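Local atomic coordinates of mandelate racemase / muconate lactonizing enzyme family protein (Agrobacterium tumefaciens, PDB entry 4DXK), a protein that probably acts as a metal-dependent lyase or racemase of the enolase superfamily, although its substrate is not established. Residues 158-163 with 209-214; 299-304 with 330-335; 321-326 with 354-359; 340-345 with 366-371. All blocks are in the same frame, centred on the assembly; numbering follows the deposited sequence. Where two conformers were deposited one is given.

Followed from the N terminus, contact 1 comes first: 158-163 with 209-214 joins the outer helix 156-165 to the start of barrel strand 212-216, and it closes before any other contact opens. The remaining three gather in the last part of the barrel. Contact 2 ties helix 297-310 to helix 323-335, closing a 25-residue link that holds strand 315-317. Contact 3 crosses it, joining the first turn of that second helix to the turn around 354-359. Contact 4, which crosses contact 3 but follows contact 2, closes the 20 residues containing helix 353-356 and packs strand 342-343 on strand 367-369 across the intervening strand 115-118. It touches both contacts 2 and 3.

Contact 1: residues 158-163 with 209-214; sequences ELAHSL and DKMDIM
Ala160 and Met211 mark the closest approach of the two backbones, their CA atoms 7.4 Å apart, where a turn of helix 156-165 runs past the residue just before strand 212-216. At that separation one side chain is enough to bridge the gap, and Met211 provides it; no hydrogen bond crosses between the two segments. Its CG is anti to the backbone N (chi1 178°), and the chain then bends at both chi2 and chi3, folding the thioether so that the terminal methyl is presented to the helix. Met211 CE reaches within 3.4 Å of Ala160 O, a close touch of a methyl on a main-chain carbonyl. The same CE stands 4.2 Å from Ala160 CB. Three residues further along the helix, Leu163 CB meets Met211 CE at 4.0 Å, so the methyl rests against two residues spaced three apart on one face of the helix. This is the packing of a barrel helix on its strands in the enolase C-terminal domain, an alpha/beta barrel in which outer helices cover an inner ring of parallel strands. Strand 170-173 lies next to 212-216, and its Met171 takes up contacts from both Ala160 and Met211. Leu163 also packs on Ile168 and Asn119, while Met211 O accepts a hydrogen bond from Arg204 of helix 190-207. At the other end of strand 212-216 stands Glu216, which binds the sodium ion together with Glu242 and Glu268.

Contact 2: residues 299-304 with 330-335; sequences SEARKI and THLSLN
Leu332 packing against Ala301 and Arg302 is an apolar helix-to-helix contact between two outer helices of the alpha/beta barrel, 297-310 and 323-335, which are joined in the chain through strand 315-317. No hydrogen bond crosses between the segments. The backbones come nearest at Arg302 and Leu332, whose CA atoms are 7.1 Å apart. At this spacing the short side chain of Ala301, pointing at the other helix, meets the leucine directly.

Leu332 makes the contact with both of its methyls. Its CG is anti to the backbone N (chi1 176°), which carries the isobutyl group out across the gap, and its fork divides the work. Leu332 CD2 rests on Ala301 CB at 3.9 Å, while Leu332 CD1 lies 4.1 Å from Arg302 CA, touching backbone carbon. Arg302 CB adds a flanking contact with Leu332 CD1 at 4.3 Å. The rest of the arginine turns away from this helix pair, and its NH2 donates to Leu107 O of the third subunit, so one residue serves an intrachain face with its root and a subunit interface with its tip.

Beneath the two helices run the strands they cover. Ala301 also packs on Leu290 of strand 287-290, and Leu332 on Pro317 of strand 315-317, so the leucine is lodged between its partner helix and the barrel wall. On the far flank of 297-310, Glu300 and Lys303 reach helix 272-281.

Contact 3: residues 321-326 with 354-359; sequences TGPVVL and RDLVTA
Pro323 and Val357 bring together the first turn of barrel helix 323-335 and the turn that leaves the short, weakly bonded helix 353-356, late in the enolase-type alpha/beta barrel. Their CA atoms are 7.5 Å apart, and the contact is wholly apolar.

Polar interactions belong to the helix end. Gly322 occupies the N-cap, and Leu326 N bonds back to Gly322 O. The carboxylate of Glu33, on strand 30-35 of the N-terminal domain, accepts hydrogen bonds from both Val324 N and Val325 N, a negative group placed where it would probably interact well with the helix dipole. That domain also supplies Trp19, which packs on both Val324 and Leu356, so the two segments share a common wall.

The main apolar pairing sets CB and CG of the proline ring against the two methyls of the valine, the side chains crossing at a slant. Val357 has CG1 beside the backbone N (chi1 -67°) and CG2 between that N and the carbonyl carbon, which spreads the two methyls along the ring: CG2 meets Pro323 CB at 4.0 Å, and CG1 meets Pro323 CG at the same distance. Val324 CG2 approaches Val357 CG1 at 4.4 Å, a looser contact made from the neighbouring position on the helix. At the ring atom next to CG, Leu356 completes the patch, its CD1 resting 4.2 Å from Pro323 CD.

Contact 4: residues 340-345 with 366-371; sequences LVQESV and GMITVP
Ile368 packs on Gln342 and Ser344 without any hydrogen bond between their segments, because strands 342-343 and 367-369 are not neighbours: strand 115-118 lies between them and bonds to both. The backbones come nearest at Gln342 and Ile368, CA atoms 7.4 Å apart.

The tight part is the isoleucine. Its CG1 is anti to the backbone N (chi1 -172°), which sends the longer branch one way and the CG2 methyl another. Ile368 CG2 lies 3.8 Å from Gln342 CB and also touches Gln342 CG. The long branch brings Ile368 CD1 to 4.0 Å from Ser344 CB. Beyond CG the glutamine bends at chi2 and leaves the isoleucine: its amide folds back so that Gln342 NE2 donates to Glu343 O at 3.0 Å, nearly straight at 166° and in the carbonyl plane, while OE1 is bonded to Ser333 OG. Bonds at both ends, with a weak one from NE2 to Pro317 O, fix the rotation of the buried amide. Ser344 OG pairs with Thr117 OG1.

The looser side begins one residue away on the second strand, where Met367 and Thr369 flank Ile368 and are partly exposed.

Within the barrel, Leu340 bonds to Val315 on one side and Gln342 and Ser344 to Arg116 and Tyr118 of strand 115-118 on the other. Ile115 of that strand touches both Gln342 and Ile368, and helix 323-335 covers the glutamine through Ser329 and Thr330.

Contact 1: residues 158-163 with 209-214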
# COMPACT_ATOMS: atom_id res chain seq x y z
N GLU A 158 -22.33 -39.71 16.00
CA GLU A 158 -22.73 -40.12 17.34
C GLU A 158 -22.16 -39.18 18.39
O GLU A 158 -22.82 -38.84 19.38
CB GLU A 158 -22.24 -41.53 17.63
CG GLU A 158 -22.87 -42.61 16.79
CD GLU A 158 -22.64 -43.98 17.40
OE1 GLU A 158 -23.56 -44.48 18.07
OE2 GLU A 158 -21.53 -44.53 17.22
N LEU A 159 -20.91 -38.78 18.18
CA LEU A 159 -20.25 -37.86 19.10
C LEU A 159 -21.01 -36.55 19.17
O LEU A 159 -21.27 -36.03 20.26
CB LEU A 159 -18.81 -37.60 18.64
CG LEU A 159 -18.07 -36.64 19.57
CD1 LEU A 159 -17.95 -37.23 20.95
CD2 LEU A 159 -16.71 -36.26 19.02
N ALA A 160 -21.35 -36.01 18.01
CA ALA A 160 -22.07 -34.74 17.94
C ALA A 160 -23.39 -34.80 18.68
O ALA A 160 -23.77 -33.86 19.38
CB ALA A 160 -22.30 -34.36 16.48
N HIS A 161 -24.11 -35.91 18.52
CA HIS A 161 -25.39 -36.11 19.19
C HIS A 161 -25.23 -36.11 20.71
O HIS A 161 -25.99 -35.45 21.42
CB HIS A 161 -26.03 -37.44 18.75
CG HIS A 161 -27.17 -37.27 17.80
ND1 HIS A 161 -27.26 -37.97 16.61
CD2 HIS A 161 -28.29 -36.51 17.87
CE1 HIS A 161 -28.37 -37.63 15.98
NE2 HIS A 161 -29.01 -36.75 16.72
N SER A 162 -24.25 -36.87 21.19
CA SER A 162 -24.00 -36.97 22.63
C SER A 162 -23.67 -35.60 23.24
O SER A 162 -24.23 -35.20 24.26
CB SER A 162 -22.86 -37.97 22.90
OG SER A 162 -22.67 -38.18 24.28
N LEU A 163 -22.77 -34.86 22.58
CA LEU A 163 -22.40 -33.52 23.02
C LEU A 163 -23.60 -32.59 23.14
O LEU A 163 -23.78 -31.93 24.16
CB LEU A 163 -21.36 -32.92 22.07
CG LEU A 163 -19.99 -33.60 22.05
CD1 LEU A 163 -19.09 -32.95 21.02
CD2 LEU A 163 -19.35 -33.55 23.42
N ASP A 209 -27.77 -27.76 11.88
CA ASP A 209 -27.11 -26.49 12.19
C ASP A 209 -26.93 -26.24 13.69
O ASP A 209 -26.55 -25.14 14.09
CB ASP A 209 -27.88 -25.33 11.55
CG ASP A 209 -29.22 -25.05 12.24
OD1 ASP A 209 -29.68 -25.87 13.06
OD2 ASP A 209 -29.82 -23.99 11.94
N LYS A 210 -27.22 -27.24 14.51
CA LYS A 210 -27.24 -27.05 15.95
C LYS A 210 -25.84 -27.08 16.57
O LYS A 210 -25.66 -26.71 17.73
CB LYS A 210 -28.15 -28.08 16.62
CG LYS A 210 -29.60 -27.99 16.18
CD LYS A 210 -30.49 -28.94 16.95
CE LYS A 210 -31.84 -29.11 16.27
NZ LYS A 210 -31.85 -30.29 15.36
N MET A 211 -24.87 -27.53 15.79
CA MET A 211 -23.49 -27.71 16.25
C MET A 211 -22.51 -26.83 15.48
O MET A 211 -22.45 -26.92 14.25
CB MET A 211 -23.08 -29.18 16.08
CG MET A 211 -21.66 -29.49 16.49
SD MET A 211 -21.42 -29.38 18.27
CE MET A 211 -22.38 -30.81 18.81
N ASP A 212 -21.73 -26.01 16.19
CA ASP A 212 -20.60 -25.33 15.54
C ASP A 212 -19.49 -26.36 15.33
O ASP A 212 -19.18 -27.13 16.25
CB ASP A 212 -20.08 -24.19 16.41
CG ASP A 212 -21.09 -23.07 16.60
OD1 ASP A 212 -21.81 -22.73 15.63
OD2 ASP A 212 -21.15 -22.54 17.73
N ILE A 213 -18.90 -26.39 14.14
CA ILE A 213 -17.81 -27.32 13.87
C ILE A 213 -16.54 -26.53 13.63
O ILE A 213 -16.41 -25.82 12.62
CB ILE A 213 -18.08 -28.22 12.64
CG1 ILE A 213 -19.43 -28.93 12.75
CG2 ILE A 213 -16.95 -29.23 12.49
CD1 ILE A 213 -19.82 -29.70 11.49
N MET A 214 -15.60 -26.66 14.56
CA MET A 214 -14.28 -26.08 14.43
C MET A 214 -13.37 -27.07 13.72
O MET A 214 -13.47 -28.28 13.96
CB MET A 214 -13.71 -25.77 15.81
CG MET A 214 -14.48 -24.70 16.54
SD MET A 214 -14.60 -25.08 18.29
CE MET A 214 -15.54 -23.67 18.86

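Contact 2: residues 299-304 with 330-335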
# COMPACT_ATOMS: atom_id res chain seq x y z
N SER A 299 0.32 -13.07 32.05
CA SER A 299 0.77 -11.70 31.83
C SER A 299 0.72 -11.30 30.35
O SER A 299 0.15 -10.26 30.00
CB SER A 299 2.16 -11.48 32.42
OG SER A 299 2.08 -11.55 33.84
N GLU A 300 1.29 -12.11 29.46
CA GLU A 300 1.17 -11.80 28.04
C GLU A 300 -0.25 -12.04 27.56
O GLU A 300 -0.78 -11.23 26.79
CB GLU A 300 2.17 -12.57 27.17
CG GLU A 300 3.60 -12.07 27.32
CD GLU A 300 3.75 -10.59 26.95
OE1 GLU A 300 3.32 -10.19 25.85
OE2 GLU A 300 4.34 -9.84 27.75
N ALA A 301 -0.89 -13.12 28.01
CA ALA A 301 -2.21 -13.49 27.50
C ALA A 301 -3.25 -12.41 27.75
O ALA A 301 -4.08 -12.14 26.89
CB ALA A 301 -2.65 -14.81 28.08
N ARG A 302 -3.23 -11.80 28.94
CA ARG A 302 -4.24 -10.81 29.25
C ARG A 302 -4.09 -9.59 28.34
O ARG A 302 -5.08 -8.93 27.98
CB ARG A 302 -4.20 -10.42 30.75
CG ARG A 302 -3.04 -9.54 31.19
CD ARG A 302 -2.85 -9.62 32.69
NE ARG A 302 -1.83 -8.73 33.23
CZ ARG A 302 -2.09 -7.70 34.03
NH1 ARG A 302 -3.34 -7.38 34.34
NH2 ARG A 302 -1.08 -6.98 34.50
N LYS A 303 -2.86 -9.28 27.97
CA LYS A 303 -2.58 -8.12 27.13
C LYS A 303 -2.91 -8.45 25.67
O LYS A 303 -3.40 -7.60 24.93
CB LYS A 303 -1.12 -7.70 27.31
CG LYS A 303 -0.83 -7.28 28.75
CD LYS A 303 0.64 -7.14 29.07
CE LYS A 303 0.82 -7.00 30.59
NZ LYS A 303 2.26 -6.88 30.94
N ILE A 304 -2.64 -9.68 25.25
CA ILE A 304 -3.07 -10.13 23.92
C ILE A 304 -4.58 -10.04 23.78
O ILE A 304 -5.10 -9.57 22.77
CB ILE A 304 -2.58 -11.57 23.65
CG1 ILE A 304 -1.05 -11.60 23.50
CG2 ILE A 304 -3.25 -12.15 22.41
CD1 ILE A 304 -0.42 -12.95 23.77
N THR A 330 -9.49 -20.68 32.25
CA THR A 330 -10.87 -20.38 32.60
C THR A 330 -10.97 -19.06 33.36
O THR A 330 -11.86 -18.26 33.09
CB THR A 330 -11.53 -21.55 33.35
OG1 THR A 330 -11.45 -22.74 32.55
CG2 THR A 330 -13.00 -21.26 33.62
N HIS A 331 -10.03 -18.79 34.27
CA HIS A 331 -9.99 -17.47 34.93
C HIS A 331 -9.89 -16.35 33.89
O HIS A 331 -10.61 -15.35 33.95
CB HIS A 331 -8.82 -17.35 35.91
CG HIS A 331 -9.02 -18.07 37.21
ND1 HIS A 331 -9.66 -17.49 38.28
CD2 HIS A 331 -8.67 -19.31 37.60
CE1 HIS A 331 -9.70 -18.35 39.28
NE2 HIS A 331 -9.10 -19.47 38.89
N LEU A 332 -8.98 -16.50 32.94
CA LEU A 332 -8.84 -15.51 31.87
C LEU A 332 -10.12 -15.35 31.06
O LEU A 332 -10.55 -14.23 30.76
CB LEU A 332 -7.68 -15.88 30.96
CG LEU A 332 -7.47 -14.98 29.74
CD1 LEU A 332 -7.16 -13.54 30.13
CD2 LEU A 332 -6.37 -15.55 28.85
N SER A 333 -10.76 -16.47 30.75
CA SER A 333 -11.99 -16.46 29.98
C SER A 333 -13.18 -15.87 30.72
O SER A 333 -14.11 -15.40 30.09
CB SER A 333 -12.32 -17.88 29.50
OG SER A 333 -11.39 -18.29 28.52
N LEU A 334 -13.18 -15.91 32.05
CA LEU A 334 -14.25 -15.28 32.81
C LEU A 334 -14.04 -13.77 32.91
O LEU A 334 -14.99 -13.01 33.06
CB LEU A 334 -14.41 -15.89 34.20
CG LEU A 334 -14.76 -17.38 34.21
CD1 LEU A 334 -15.06 -17.82 35.63
CD2 LEU A 334 -15.93 -17.72 33.31
N ASN A 335 -12.78 -13.34 32.85
CA ASN A 335 -12.49 -11.92 32.90
C ASN A 335 -12.58 -11.20 31.55
O ASN A 335 -13.20 -10.15 31.44
CB ASN A 335 -11.10 -11.66 33.49
CG ASN A 335 -10.64 -10.25 33.22
OD1 ASN A 335 -9.83 -10.01 32.31
ND2 ASN A 335 -11.21 -9.30 33.94

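Contact 3: residues 321-326 with 354-359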
# COMPACT_ATOMS: atom_id res chain seq x y z
N THR A 321 -4.60 -29.81 27.74
CA THR A 321 -3.26 -30.20 28.15
C THR A 321 -3.28 -30.63 29.61
O THR A 321 -3.68 -31.76 29.90
CB THR A 321 -2.23 -29.08 27.84
OG1 THR A 321 -2.70 -27.84 28.38
CG2 THR A 321 -2.06 -28.94 26.34
N GLY A 322 -2.88 -29.76 30.54
CA GLY A 322 -2.98 -30.08 31.95
C GLY A 322 -4.08 -29.33 32.68
O GLY A 322 -4.67 -28.37 32.15
N PRO A 323 -4.36 -29.73 33.93
CA PRO A 323 -5.49 -29.15 34.67
C PRO A 323 -5.23 -27.71 35.11
O PRO A 323 -6.16 -26.92 35.19
CB PRO A 323 -5.62 -30.07 35.90
CG PRO A 323 -4.26 -30.70 36.05
CD PRO A 323 -3.73 -30.85 34.65
N VAL A 324 -3.98 -27.36 35.39
CA VAL A 324 -3.68 -25.99 35.81
C VAL A 324 -3.88 -25.02 34.65
O VAL A 324 -4.46 -23.95 34.82
CB VAL A 324 -2.27 -25.86 36.43
CG1 VAL A 324 -1.93 -24.41 36.71
CG2 VAL A 324 -2.16 -26.70 37.68
N VAL A 325 -3.42 -25.40 33.46
CA VAL A 325 -3.66 -24.57 32.28
C VAL A 325 -5.16 -24.43 32.01
O VAL A 325 -5.63 -23.34 31.71
CB VAL A 325 -2.88 -25.05 31.04
CG1 VAL A 325 -3.37 -24.37 29.76
CG2 VAL A 325 -1.41 -24.76 31.23
N LEU A 326 -5.91 -25.52 32.12
CA LEU A 326 -7.36 -25.40 31.95
C LEU A 326 -7.94 -24.41 32.96
O LEU A 326 -8.74 -23.53 32.60
CB LEU A 326 -8.04 -26.77 32.07
CG LEU A 326 -9.57 -26.72 32.07
CD1 LEU A 326 -10.13 -26.18 30.75
CD2 LEU A 326 -10.15 -28.10 32.36
N ARG A 354 -8.23 -35.35 38.11
CA ARG A 354 -8.71 -35.30 39.49
C ARG A 354 -7.74 -35.92 40.49
O ARG A 354 -7.90 -35.77 41.70
CB ARG A 354 -10.10 -35.95 39.62
CG ARG A 354 -10.15 -37.43 39.31
CD ARG A 354 -11.54 -37.99 39.58
NE ARG A 354 -11.75 -39.30 38.97
CZ ARG A 354 -12.88 -39.99 39.05
NH1 ARG A 354 -13.91 -39.51 39.74
NH2 ARG A 354 -12.98 -41.17 38.45
N ASP A 355 -6.74 -36.64 39.98
CA ASP A 355 -5.72 -37.24 40.83
C ASP A 355 -4.50 -36.34 40.98
O ASP A 355 -3.67 -36.56 41.87
CB ASP A 355 -5.29 -38.59 40.27
CG ASP A 355 -6.41 -39.58 40.26
OD1 ASP A 355 -7.30 -39.43 41.12
OD2 ASP A 355 -6.42 -40.48 39.39
N LEU A 356 -4.39 -35.35 40.11
CA LEU A 356 -3.23 -34.47 40.09
C LEU A 356 -3.42 -33.25 40.99
O LEU A 356 -2.46 -32.75 41.58
CB LEU A 356 -2.95 -34.00 38.66
CG LEU A 356 -2.36 -35.02 37.70
CD1 LEU A 356 -2.39 -34.49 36.28
CD2 LEU A 356 -0.93 -35.36 38.11
N VAL A 357 -4.66 -32.76 41.07
CA VAL A 357 -4.93 -31.51 41.77
C VAL A 357 -6.12 -31.64 42.71
O VAL A 357 -6.89 -32.60 42.62
CB VAL A 357 -5.18 -30.36 40.78
CG1 VAL A 357 -3.90 -30.03 40.00
CG2 VAL A 357 -6.31 -30.73 39.82
N THR A 358 -6.28 -30.67 43.61
CA THR A 358 -7.27 -30.76 44.68
C THR A 358 -8.68 -30.38 44.26
O THR A 358 -9.66 -30.74 44.92
CB THR A 358 -6.89 -29.85 45.85
OG1 THR A 358 -6.68 -28.52 45.37
CG2 THR A 358 -5.63 -30.36 46.54
N ALA A 359 -8.80 -29.64 43.16
CA ALA A 359 -10.09 -29.19 42.67
C ALA A 359 -9.96 -28.87 41.20
O ALA A 359 -8.85 -28.61 40.71
CB ALA A 359 -10.57 -27.96 43.43

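Contact 4: residues 340-345 with 366-371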
# COMPACT_ATOMS: atom_id res chain seq x y z
N LEU A 340 -14.49 -15.89 23.89
CA LEU A 340 -15.59 -16.46 23.11
C LEU A 340 -16.03 -17.82 23.64
O LEU A 340 -17.22 -18.08 23.81
CB LEU A 340 -15.13 -16.61 21.66
CG LEU A 340 -16.10 -17.24 20.66
CD1 LEU A 340 -17.32 -16.35 20.47
CD2 LEU A 340 -15.40 -17.46 19.34
N VAL A 341 -15.06 -18.70 23.84
CA VAL A 341 -15.29 -20.05 24.35
C VAL A 341 -14.06 -20.47 25.12
O VAL A 341 -12.96 -19.95 24.89
CB VAL A 341 -15.50 -21.08 23.22
CG1 VAL A 341 -16.91 -21.01 22.67
CG2 VAL A 341 -14.46 -20.89 22.11
N GLN A 342 -14.23 -21.42 26.04
CA GLN A 342 -13.11 -22.04 26.74
C GLN A 342 -13.10 -23.53 26.47
O GLN A 342 -13.92 -24.27 27.02
CB GLN A 342 -13.16 -21.79 28.25
CG GLN A 342 -12.03 -22.51 28.99
CD GLN A 342 -10.67 -22.10 28.46
OE1 GLN A 342 -10.32 -20.92 28.49
NE2 GLN A 342 -9.91 -23.07 27.94
N GLU A 343 -12.18 -23.97 25.61
CA GLU A 343 -11.97 -25.38 25.31
C GLU A 343 -11.77 -26.22 26.58
O GLU A 343 -11.12 -25.76 27.53
CB GLU A 343 -10.71 -25.52 24.46
CG GLU A 343 -10.48 -26.92 23.95
CD GLU A 343 -9.21 -27.07 23.16
OE1 GLU A 343 -8.21 -26.39 23.48
OE2 GLU A 343 -9.21 -27.87 22.21
N SER A 344 -12.32 -27.43 26.59
CA SER A 344 -12.04 -28.32 27.70
C SER A 344 -12.08 -29.77 27.26
O SER A 344 -12.52 -30.08 26.16
CB SER A 344 -13.01 -28.08 28.86
OG SER A 344 -14.33 -28.46 28.52
N VAL A 345 -11.59 -30.64 28.14
CA VAL A 345 -11.55 -32.08 27.92
C VAL A 345 -12.92 -32.69 28.20
O VAL A 345 -13.56 -32.36 29.20
CB VAL A 345 -10.53 -32.73 28.88
CG1 VAL A 345 -10.62 -34.26 28.83
CG2 VAL A 345 -9.11 -32.25 28.59
N GLY A 366 -22.83 -27.47 29.36
CA GLY A 366 -21.98 -26.89 28.33
C GLY A 366 -21.29 -25.59 28.70
O GLY A 366 -20.74 -24.92 27.82
N MET A 367 -21.31 -25.24 29.98
CA MET A 367 -20.64 -24.03 30.47
C MET A 367 -19.62 -24.41 31.52
O MET A 367 -19.87 -25.27 32.35
CB MET A 367 -21.65 -23.07 31.10
CG MET A 367 -22.90 -22.84 30.26
SD MET A 367 -22.56 -21.89 28.78
CE MET A 367 -22.29 -20.25 29.45
N ILE A 368 -18.47 -23.75 31.49
CA ILE A 368 -17.39 -24.03 32.44
C ILE A 368 -17.14 -22.83 33.35
O ILE A 368 -17.29 -21.67 32.93
CB ILE A 368 -16.10 -24.48 31.69
CG1 ILE A 368 -15.03 -24.97 32.67
CG2 ILE A 368 -15.56 -23.36 30.81
CD1 ILE A 368 -13.89 -25.71 31.97
N THR A 369 -16.80 -23.10 34.60
CA THR A 369 -16.42 -22.05 35.53
C THR A 369 -15.23 -22.50 36.38
O THR A 369 -14.85 -23.67 36.36
CB THR A 369 -17.60 -21.62 36.42
OG1 THR A 369 -17.27 -20.39 37.08
CG2 THR A 369 -17.94 -22.69 37.44
N VAL A 370 -14.64 -21.56 37.12
CA VAL A 370 -13.47 -21.87 37.94
C VAL A 370 -13.84 -22.60 39.24
O VAL A 370 -14.96 -22.47 39.74
CB VAL A 370 -12.69 -20.58 38.30
CG1 VAL A 370 -12.13 -19.94 37.04
CG2 VAL A 370 -13.57 -19.59 39.06
N PRO A 371 -12.90 -23.38 39.79
CA PRO A 371 -13.12 -23.86 41.16
C PRO A 371 -13.06 -22.66 42.10
O PRO A 371 -12.43 -21.66 41.79
CB PRO A 371 -11.93 -24.79 41.40
CG PRO A 371 -10.86 -24.29 40.50
CD PRO A 371 -11.56 -23.72 39.29